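Local coordinates for protein purine nucleosidase, (IunH-1) (Sulfolobus solfataricus, PDB 3T8J) that belongs to the nucleosidase family of alpha/beta enzymes and is seen here as a four-chain assembly with a bound sodium ion, at residues A[9-14]-A[35-40]; A[40-45]-A[87-92]. One frame throughout, in Å; residues are numbered along the deposited sequence. Where two conformers were deposited one is given.

In the fold
The chain starts with strand 3-8 and turns into helix 12-23, then runs through strand 27-33 into helix 40-53. Contact 1 joins the turns that follow the two strands, which are neighbours in the sheet. It closes the loop made by helix 12-23 and strand 27-33. Contact 2 opens at Tyr40, where contact 1 ends, so the two lie in series and share that residue. It ties the first turns of helix 40-53 to the long loop before helix 101-111. Glu43 joins them: its backbone O is a probable hydrogen-bond partner of Thr10 OG1, and its OE2 of Ile38 N. Contact 1 is buried at the sodium site, whereas contact 2 lies at the surface.

Contact 1 of 2, residues A[9-14]-A[35-40]; sequences DTAEDD and EGNISY. With NA (sodium ion), chain B.
Asn37 holds Asp9 at two points, beside the sodium site at the C-terminal ends of neighbouring parallel strands in this alpha/beta fold. Residues 9-14 belong to the aspartate-rich N-terminal motif of nucleoside hydrolases. Asn37 N donates to Asp9 OD1 at 2.9 Å. It arrives on the anti side of the carboxylate, 26° out of its plane. The side-chain ND2 of Asn37 gives a second bond, 3.1 Å long, to the backbone O of Asp9. That donor lies in the carbonyl plane, but Asp9 O is off the amide plane, and both bonds are bent. The two side chains cross at about a right angle, yet the carboxylate and amide planes are only 24° apart.

Asp9 CG stands between its backbone N and carbonyl carbon (chi1 57°). This sets the carboxylate between loop and sodium. Asp9 OD2 lies 2.3 Å from the sodium ion, and Asp14 OD1 is also 2.3 Å from it. A water, Ile121 O and Ser122 OG complete the site. Asn37 ND2 donates to that water, at 3.2 Å, which makes Asn37 a second-shell residue.

Asp14 is positioned from its own segment. Ala11, the N-cap of helix 12-23, uses its backbone N for this. The methyl of Ala11 packs 3.5 Å from Asn37 ND2. Ala11 N meets Asp14 OD2 at 2.9 Å from above the carboxylate plane, while Asp14 OD1 is left to bind the sodium.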
ATOM      1  N   ASP A   9      -0.309 -28.760  -6.684  1.00 20.33           N
ATOM      2  CA  ASP A   9      -1.293 -28.631  -5.592  1.00 20.59           C
ATOM      3  C   ASP A   9      -2.445 -29.562  -5.959  1.00 21.65           C
ATOM      4  O   ASP A   9      -3.499 -29.146  -6.404  1.00 22.42           O
ATOM      5  CB  ASP A   9      -1.749 -27.173  -5.320  1.00 19.45           C
ATOM      6  CG  ASP A   9      -2.361 -26.441  -6.535  1.00 20.72           C
ATOM      7  OD1 ASP A   9      -3.198 -25.532  -6.313  1.00 20.16           O
ATOM      8  OD2 ASP A   9      -1.982 -26.686  -7.712  1.00 22.15           O
ATOM      9  N   THR A  10      -2.164 -30.851  -5.836  1.00 22.11           N
ATOM     10  CA  THR A  10      -2.736 -31.868  -6.730  1.00 22.73           C
ATOM     11  C   THR A  10      -4.257 -31.953  -6.757  1.00 23.18           C
ATOM     12  O   THR A  10      -4.875 -32.375  -5.776  1.00 24.48           O
ATOM     13  CB  THR A  10      -2.233 -33.270  -6.333  1.00 22.41           C
ATOM     14  OG1 THR A  10      -0.856 -33.223  -5.891  1.00 22.95           O
ATOM     15  CG2 THR A  10      -2.396 -34.248  -7.509  1.00 24.41           C
ATOM     16  N   ALA A  11      -4.844 -31.572  -7.887  1.00 23.33           N
ATOM     17  CA  ALA A  11      -6.263 -31.763  -8.175  1.00 23.48           C
ATOM     18  C   ALA A  11      -6.365 -32.378  -9.599  1.00 24.52           C
ATOM     19  O   ALA A  11      -5.354 -32.848 -10.172  1.00 23.77           O
ATOM     20  CB  ALA A  11      -7.014 -30.416  -8.051  1.00 23.88           C
ATOM     21  N   GLU A  12      -7.557 -32.401 -10.184  1.00 24.86           N
ATOM     22  CA  GLU A  12      -7.781 -33.116 -11.443  1.00 24.97           C
ATOM     23  C   GLU A  12      -6.809 -32.779 -12.590  1.00 25.55           C
ATOM     24  O   GLU A  12      -6.244 -33.676 -13.210  1.00 25.34           O
ATOM     25  CB  GLU A  12      -9.252 -32.984 -11.885  1.00 26.85           C
ATOM     26  CG  GLU A  12      -9.701 -31.594 -12.443  1.00 27.62           C
ATOM     27  CD  GLU A  12      -9.496 -30.423 -11.488  1.00 28.26           C
ATOM     28  OE1 GLU A  12     -10.305 -30.317 -10.522  1.00 30.92           O
ATOM     29  OE2 GLU A  12      -8.546 -29.615 -11.705  1.00 28.39           O
ATOM     30  N   ASP A  13      -6.575 -31.495 -12.820  1.00 24.76           N
ATOM     31  CA  ASP A  13      -5.781 -31.103 -13.983  1.00 24.88           C
ATOM     32  C   ASP A  13      -4.288 -31.332 -13.732  1.00 23.82           C
ATOM     33  O   ASP A  13      -3.508 -31.431 -14.705  1.00 24.36           O
ATOM     34  CB  ASP A  13      -6.057 -29.645 -14.394  1.00 24.75           C
ATOM     35  CG  ASP A  13      -6.233 -29.473 -15.903  1.00 27.05           C
ATOM     36  OD1 ASP A  13      -6.857 -30.338 -16.564  1.00 29.12           O
ATOM     37  OD2 ASP A  13      -5.788 -28.449 -16.445  1.00 26.64           O
ATOM     38  N   ASP A  14      -3.869 -31.437 -12.465  1.00 22.72           N
ATOM     39  CA  ASP A  14      -2.476 -31.827 -12.133  1.00 21.66           C
ATOM     40  C   ASP A  14      -2.265 -33.300 -12.478  1.00 22.04           C
ATOM     41  O   ASP A  14      -1.249 -33.684 -13.030  1.00 22.03           O
ATOM     42  CB  ASP A  14      -2.152 -31.618 -10.634  1.00 21.39           C
ATOM     43  CG  ASP A  14      -2.388 -30.203 -10.153  1.00 24.13           C
ATOM     44  OD1 ASP A  14      -1.390 -29.434 -10.096  1.00 25.20           O
ATOM     45  OD2 ASP A  14      -3.561 -29.844  -9.827  1.00 23.61           O
ATOM     46  N   GLU A  35       1.124 -26.143  -1.266  1.00 18.24           N
ATOM     47  CA  GLU A  35      -0.218 -25.688  -0.849  1.00 18.40           C
ATOM     48  C   GLU A  35      -0.993 -25.119  -2.035  1.00 18.36           C
ATOM     49  O   GLU A  35      -0.390 -24.526  -2.972  1.00 17.91           O
ATOM     50  CB  GLU A  35      -0.116 -24.635   0.288  1.00 18.50           C
ATOM     51  CG  GLU A  35       0.140 -23.196  -0.148  1.00 17.79           C
ATOM     52  CD  GLU A  35       1.580 -22.875  -0.542  1.00 19.16           C
ATOM     53  OE1 GLU A  35       2.492 -23.650  -0.187  1.00 19.92           O
ATOM     54  OE2 GLU A  35       1.777 -21.794  -1.175  1.00 18.79           O
ATOM     55  N   GLY A  36      -2.309 -25.238  -1.997  1.00 19.33           N
ATOM     56  CA  GLY A  36      -3.167 -24.594  -2.989  1.00 19.10           C
ATOM     57  C   GLY A  36      -4.585 -25.147  -2.981  1.00 20.48           C
ATOM     58  O   GLY A  36      -5.343 -24.879  -2.072  1.00 21.37           O
ATOM     59  N   ASN A  37      -4.932 -25.836  -4.049  1.00 20.61           N
ATOM     60  CA  ASN A  37      -6.315 -26.195  -4.359  1.00 21.36           C
ATOM     61  C   ASN A  37      -7.083 -26.859  -3.214  1.00 22.12           C
ATOM     62  O   ASN A  37      -8.239 -26.503  -2.973  1.00 22.85           O
ATOM     63  CB  ASN A  37      -6.352 -27.181  -5.529  1.00 21.77           C
ATOM     64  CG  ASN A  37      -6.119 -26.531  -6.887  1.00 23.92           C
ATOM     65  OD1 ASN A  37      -6.542 -25.400  -7.147  1.00 25.20           O
ATOM     66  ND2 ASN A  37      -5.491 -27.283  -7.780  1.00 25.40           N
ATOM     67  N   ILE A  38      -6.479 -27.847  -2.564  1.00 22.33           N
ATOM     68  CA  ILE A  38      -7.199 -28.600  -1.505  1.00 23.10           C
ATOM     69  C   ILE A  38      -6.273 -28.884  -0.314  1.00 24.04           C
ATOM     70  O   ILE A  38      -5.081 -28.555  -0.343  1.00 22.94           O
ATOM     71  CB  ILE A  38      -7.812 -29.925  -2.042  1.00 25.67           C
ATOM     72  CG1 ILE A  38      -6.703 -30.932  -2.368  1.00 23.45           C
ATOM     73  CG2 ILE A  38      -8.730 -29.671  -3.232  1.00 26.16           C
ATOM     74  CD1 ILE A  38      -7.200 -32.340  -2.610  1.00 27.22           C
ATOM     75  N   SER A  39      -6.781 -29.529   0.716  1.00 24.06           N
ATOM     76  CA  SER A  39      -5.973 -29.872   1.881  1.00 25.29           C
ATOM     77  C   SER A  39      -4.642 -30.504   1.466  1.00 23.54           C
ATOM     78  O   SER A  39      -4.586 -31.455   0.667  1.00 23.37           O
ATOM     79  CB  SER A  39      -6.750 -30.817   2.801  1.00 28.20           C
ATOM     80  OG  SER A  39      -5.911 -31.779   3.409  1.00 35.90           O
ATOM     81  N   TYR A  40      -3.569 -29.958   2.023  1.00 23.48           N
ATOM     82  CA  TYR A  40      -2.201 -30.343   1.623  1.00 22.51           C
ATOM     83  C   TYR A  40      -1.935 -31.852   1.768  1.00 23.34           C
ATOM     84  O   TYR A  40      -1.382 -32.474   0.860  1.00 23.33           O
ATOM     85  CB  TYR A  40      -1.206 -29.513   2.435  1.00 22.38           C
ATOM     86  CG  TYR A  40       0.260 -29.894   2.364  1.00 22.46           C
ATOM     87  CD1 TYR A  40       1.107 -29.318   1.440  1.00 22.51           C
ATOM     88  CD2 TYR A  40       0.795 -30.796   3.272  1.00 23.08           C
ATOM     89  CE1 TYR A  40       2.463 -29.669   1.423  1.00 23.56           C
ATOM     90  CE2 TYR A  40       2.138 -31.133   3.269  1.00 25.59           C
ATOM     91  CZ  TYR A  40       2.961 -30.560   2.353  1.00 24.52           C
ATOM     92  OH  TYR A  40       4.316 -30.910   2.420  1.00 25.52           O
TER
HETATM   93 NA    NA B 401      -1.486 -27.151  -9.890  1.00 24.44          NA
HETATM   94  O   HOH W   1      -3.779 -27.139 -10.422  1.00 21.68           O

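Contact 2 of 2, residues A[40-45]-A[87-92]; sequences YEQEVK and VTVEPK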
ATOM      1  N   TYR A  40      -3.569 -29.958   2.023  1.00 23.48           N
ATOM      2  CA  TYR A  40      -2.201 -30.343   1.623  1.00 22.51           C
ATOM      3  C   TYR A  40      -1.935 -31.852   1.768  1.00 23.34           C
ATOM      4  O   TYR A  40      -1.382 -32.474   0.860  1.00 23.33           O
ATOM      5  CB  TYR A  40      -1.206 -29.513   2.435  1.00 22.38           C
ATOM      6  CG  TYR A  40       0.260 -29.894   2.364  1.00 22.46           C
ATOM      7  CD1 TYR A  40       1.107 -29.318   1.440  1.00 22.51           C
ATOM      8  CD2 TYR A  40       0.795 -30.796   3.272  1.00 23.08           C
ATOM      9  CE1 TYR A  40       2.463 -29.669   1.423  1.00 23.56           C
ATOM     10  CE2 TYR A  40       2.138 -31.133   3.269  1.00 25.59           C
ATOM     11  CZ  TYR A  40       2.961 -30.560   2.353  1.00 24.52           C
ATOM     12  OH  TYR A  40       4.316 -30.910   2.420  1.00 25.52           O
ATOM     13  N   GLU A  41      -2.343 -32.471   2.873  0.50 23.04           N
ATOM     14  CA  GLU A  41      -2.000 -33.881   3.037  0.50 23.52           C
ATOM     15  C   GLU A  41      -2.757 -34.772   2.020  0.50 23.36           C
ATOM     16  O   GLU A  41      -2.228 -35.792   1.569  0.50 23.91           O
ATOM     17  CB  GLU A  41      -2.225 -34.354   4.476  0.50 24.07           C
ATOM     18  CG  GLU A  41      -1.462 -33.576   5.544  0.50 24.83           C
ATOM     19  CD  GLU A  41       0.054 -33.802   5.518  0.50 27.34           C
ATOM     20  OE1 GLU A  41       0.513 -34.834   4.984  0.50 32.87           O
ATOM     21  OE2 GLU A  41       0.792 -32.945   6.054  0.50 30.10           O
ATOM     22  N   GLN A  42      -3.948 -34.350   1.589  1.00 24.26           N
ATOM     23  CA  GLN A  42      -4.653 -35.058   0.537  1.00 24.28           C
ATOM     24  C   GLN A  42      -3.976 -34.850  -0.828  1.00 23.38           C
ATOM     25  O   GLN A  42      -3.986 -35.747  -1.683  1.00 23.39           O
ATOM     26  CB  GLN A  42      -6.145 -34.699   0.483  1.00 24.85           C
ATOM     27  CG  GLN A  42      -6.969 -35.550  -0.501  1.00 24.72           C
ATOM     28  CD  GLN A  42      -6.951 -37.050  -0.175  1.00 25.15           C
ATOM     29  OE1 GLN A  42      -7.200 -37.446   0.982  1.00 29.35           O
ATOM     30  NE2 GLN A  42      -6.670 -37.890  -1.166  1.00 25.31           N
ATOM     31  N   GLU A  43      -3.398 -33.677  -1.031  1.00 21.38           N
ATOM     32  CA  GLU A  43      -2.633 -33.443  -2.279  1.00 20.91           C
ATOM     33  C   GLU A  43      -1.474 -34.412  -2.423  1.00 21.63           C
ATOM     34  O   GLU A  43      -1.205 -34.905  -3.531  1.00 20.96           O
ATOM     35  CB  GLU A  43      -2.135 -31.992  -2.334  1.00 19.39           C
ATOM     36  CG  GLU A  43      -3.211 -30.952  -2.455  1.00 19.42           C
ATOM     37  CD  GLU A  43      -2.659 -29.539  -2.492  1.00 20.29           C
ATOM     38  OE1 GLU A  43      -1.492 -29.353  -2.045  1.00 21.01           O
ATOM     39  OE2 GLU A  43      -3.370 -28.637  -2.973  1.00 20.51           O
ATOM     40  N   VAL A  44      -0.769 -34.687  -1.324  1.00 21.20           N
ATOM     41  CA  VAL A  44       0.321 -35.667  -1.331  1.00 21.54           C
ATOM     42  C   VAL A  44      -0.196 -37.068  -1.680  1.00 22.64           C
ATOM     43  O   VAL A  44       0.331 -37.783  -2.531  1.00 22.97           O
ATOM     44  CB  VAL A  44       1.089 -35.673   0.011  1.00 21.70           C
ATOM     45  CG1 VAL A  44       2.185 -36.727   0.023  1.00 23.75           C
ATOM     46  CG2 VAL A  44       1.631 -34.295   0.381  1.00 22.03           C
ATOM     47  N   LYS A  45      -1.289 -37.473  -1.023  1.00 22.91           N
ATOM     48  CA  LYS A  45      -1.880 -38.767  -1.295  1.00 24.14           C
ATOM     49  C   LYS A  45      -2.413 -38.900  -2.724  1.00 23.18           C
ATOM     50  O   LYS A  45      -2.276 -39.951  -3.344  1.00 24.82           O
ATOM     51  CB  LYS A  45      -2.987 -39.086  -0.268  1.00 24.38           C
ATOM     52  CG  LYS A  45      -2.512 -39.126   1.208  1.00 25.42           C
ATOM     53  CD  LYS A  45      -1.414 -40.112   1.500  1.00 27.95           C
ATOM     54  CE  LYS A  45      -1.044 -40.161   3.006  1.00 30.42           C
ATOM     55  NZ  LYS A  45      -2.102 -40.797   3.883  1.00 33.10           N
ATOM     56  N   VAL A  87     -14.452 -37.968  -3.660  1.00 41.35           N
ATOM     57  CA  VAL A  87     -13.632 -39.130  -3.297  1.00 41.11           C
ATOM     58  C   VAL A  87     -12.252 -38.672  -2.820  1.00 37.58           C
ATOM     59  O   VAL A  87     -11.657 -37.763  -3.410  1.00 35.46           O
ATOM     60  CB  VAL A  87     -13.455 -40.114  -4.475  1.00 41.54           C
ATOM     61  CG1 VAL A  87     -12.703 -39.490  -5.599  1.00 43.13           C
ATOM     62  CG2 VAL A  87     -12.757 -41.393  -4.009  1.00 43.75           C
ATOM     63  N   THR A  88     -11.780 -39.288  -1.737  1.00 37.10           N
ATOM     64  CA  THR A  88     -10.486 -39.018  -1.137  1.00 35.29           C
ATOM     65  C   THR A  88      -9.660 -40.289  -1.200  1.00 34.47           C
ATOM     66  O   THR A  88      -9.759 -41.173  -0.350  1.00 35.80           O
ATOM     67  CB  THR A  88     -10.607 -38.515   0.303  1.00 37.00           C
ATOM     68  OG1 THR A  88     -11.384 -39.437   1.073  1.00 40.12           O
ATOM     69  CG2 THR A  88     -11.301 -37.138   0.338  1.00 39.48           C
ATOM     70  N   VAL A  89      -8.820 -40.370  -2.233  1.00 31.63           N
ATOM     71  CA  VAL A  89      -8.061 -41.575  -2.519  1.00 31.47           C
ATOM     72  C   VAL A  89      -6.887 -41.764  -1.568  1.00 30.00           C
ATOM     73  O   VAL A  89      -6.485 -40.834  -0.874  1.00 30.31           O
ATOM     74  CB  VAL A  89      -7.480 -41.582  -3.983  1.00 29.25           C
ATOM     75  CG1 VAL A  89      -8.588 -41.480  -5.031  1.00 32.52           C
ATOM     76  CG2 VAL A  89      -6.427 -40.457  -4.185  1.00 28.17           C
ATOM     77  N   GLU A  90      -6.348 -42.973  -1.561  1.00 31.32           N
ATOM     78  CA  GLU A  90      -5.231 -43.336  -0.695  1.00 31.50           C
ATOM     79  C   GLU A  90      -4.372 -44.331  -1.481  1.00 31.24           C
ATOM     80  O   GLU A  90      -4.887 -45.345  -1.963  1.00 33.45           O
ATOM     81  CB  GLU A  90      -5.755 -43.962   0.627  1.00 33.47           C
ATOM     82  CG  GLU A  90      -4.693 -44.318   1.695  1.00 35.53           C
ATOM     83  CD  GLU A  90      -3.944 -43.122   2.289  1.00 38.29           C
ATOM     84  OE1 GLU A  90      -4.294 -41.958   1.995  1.00 39.80           O
ATOM     85  OE2 GLU A  90      -2.984 -43.372   3.067  1.00 41.89           O
ATOM     86  N   PRO A  91      -3.066 -44.062  -1.606  1.00 30.57           N
ATOM     87  CA  PRO A  91      -2.199 -45.085  -2.204  1.00 31.23           C
ATOM     88  C   PRO A  91      -2.159 -46.360  -1.384  1.00 33.25           C
ATOM     89  O   PRO A  91      -2.295 -46.335  -0.140  1.00 33.69           O
ATOM     90  CB  PRO A  91      -0.818 -44.422  -2.198  1.00 30.33           C
ATOM     91  CG  PRO A  91      -0.886 -43.465  -1.041  1.00 30.44           C
ATOM     92  CD  PRO A  91      -2.299 -42.931  -1.066  1.00 29.49           C
ATOM     93  N   LYS A  92      -1.978 -47.478  -2.083  1.00 33.71           N
ATOM     94  CA  LYS A  92      -1.863 -48.771  -1.434  1.00 36.19           C
ATOM     95  C   LYS A  92      -0.470 -49.099  -0.950  1.00 36.34           C
ATOM     96  O   LYS A  92      -0.312 -49.844   0.016  1.00 38.00           O
ATOM     97  CB  LYS A  92      -2.349 -49.864  -2.384  1.00 38.08           C
ATOM     98  CG  LYS A  92      -3.839 -49.798  -2.678  1.00 43.30           C
ATOM     99  CD  LYS A  92      -4.260 -50.982  -3.540  1.00 50.43           C
ATOM    100  CE  LYS A  92      -5.706 -50.867  -3.993  1.00 55.11           C
ATOM    101  NZ  LYS A  92      -6.623 -50.737  -2.823  1.00 58.64           N
TER
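Gln42 and Lys45, one turn apart on helix 40-53, reach across to the irregular segment 87-92. This is a surface contact between a helix of the alpha/beta fold and the long loop that leads to helix 101-111.

The first grip is a neutral hydrogen bond. Gln42 NE2 donates to the backbone O of Val89 at 3.0 Å, and the bond is nearly straight at 173°. The acceptor lies in the amide plane of Gln42, while the donor is tilted slightly from the carbonyl plane of Val89. CG of Gln42 stands anti to the backbone N (chi1 -173°), and the bend at chi2 then brings the amide to the loop. The same NE2 also bonds to Asn46 OD1, one turn further along the helix. These two acceptors fix the rotation of the amide.

The second is a salt bridge. Lys45 NZ meets Glu90 OE2 at 2.8 Å, on the syn side of that oxygen. A weak bond from Lys45 NZ to Glu90 OE1, at 3.1 Å, makes the pairing two-pronged but uneven. The Lys45 and Glu90 side chains cross at a slant, and Lys45 CG runs 3.4 Å from Glu90 OE1.

Van der Waals contacts flank these bonds. Pro91 CD touches Lys45 CD at 3.9 Å, with the side chains roughly perpendicular. At the other end, Thr88 CB makes a carbon–oxygen contact with Gln42 OE1 at 3.6 Å. Val89 touches Asn46 and Trp49 of the same helix, and Pro91 touches Leu48 and Glu52.

Gln42, Lys45, Thr88, Val89 and Glu90 also touch a crystal neighbour, so lattice packing may influence their conformations. The ion pair lies at the surface, where solvent would be expected to weaken it. The Gln42 bond is uncharged, so it should be less sensitive to salt.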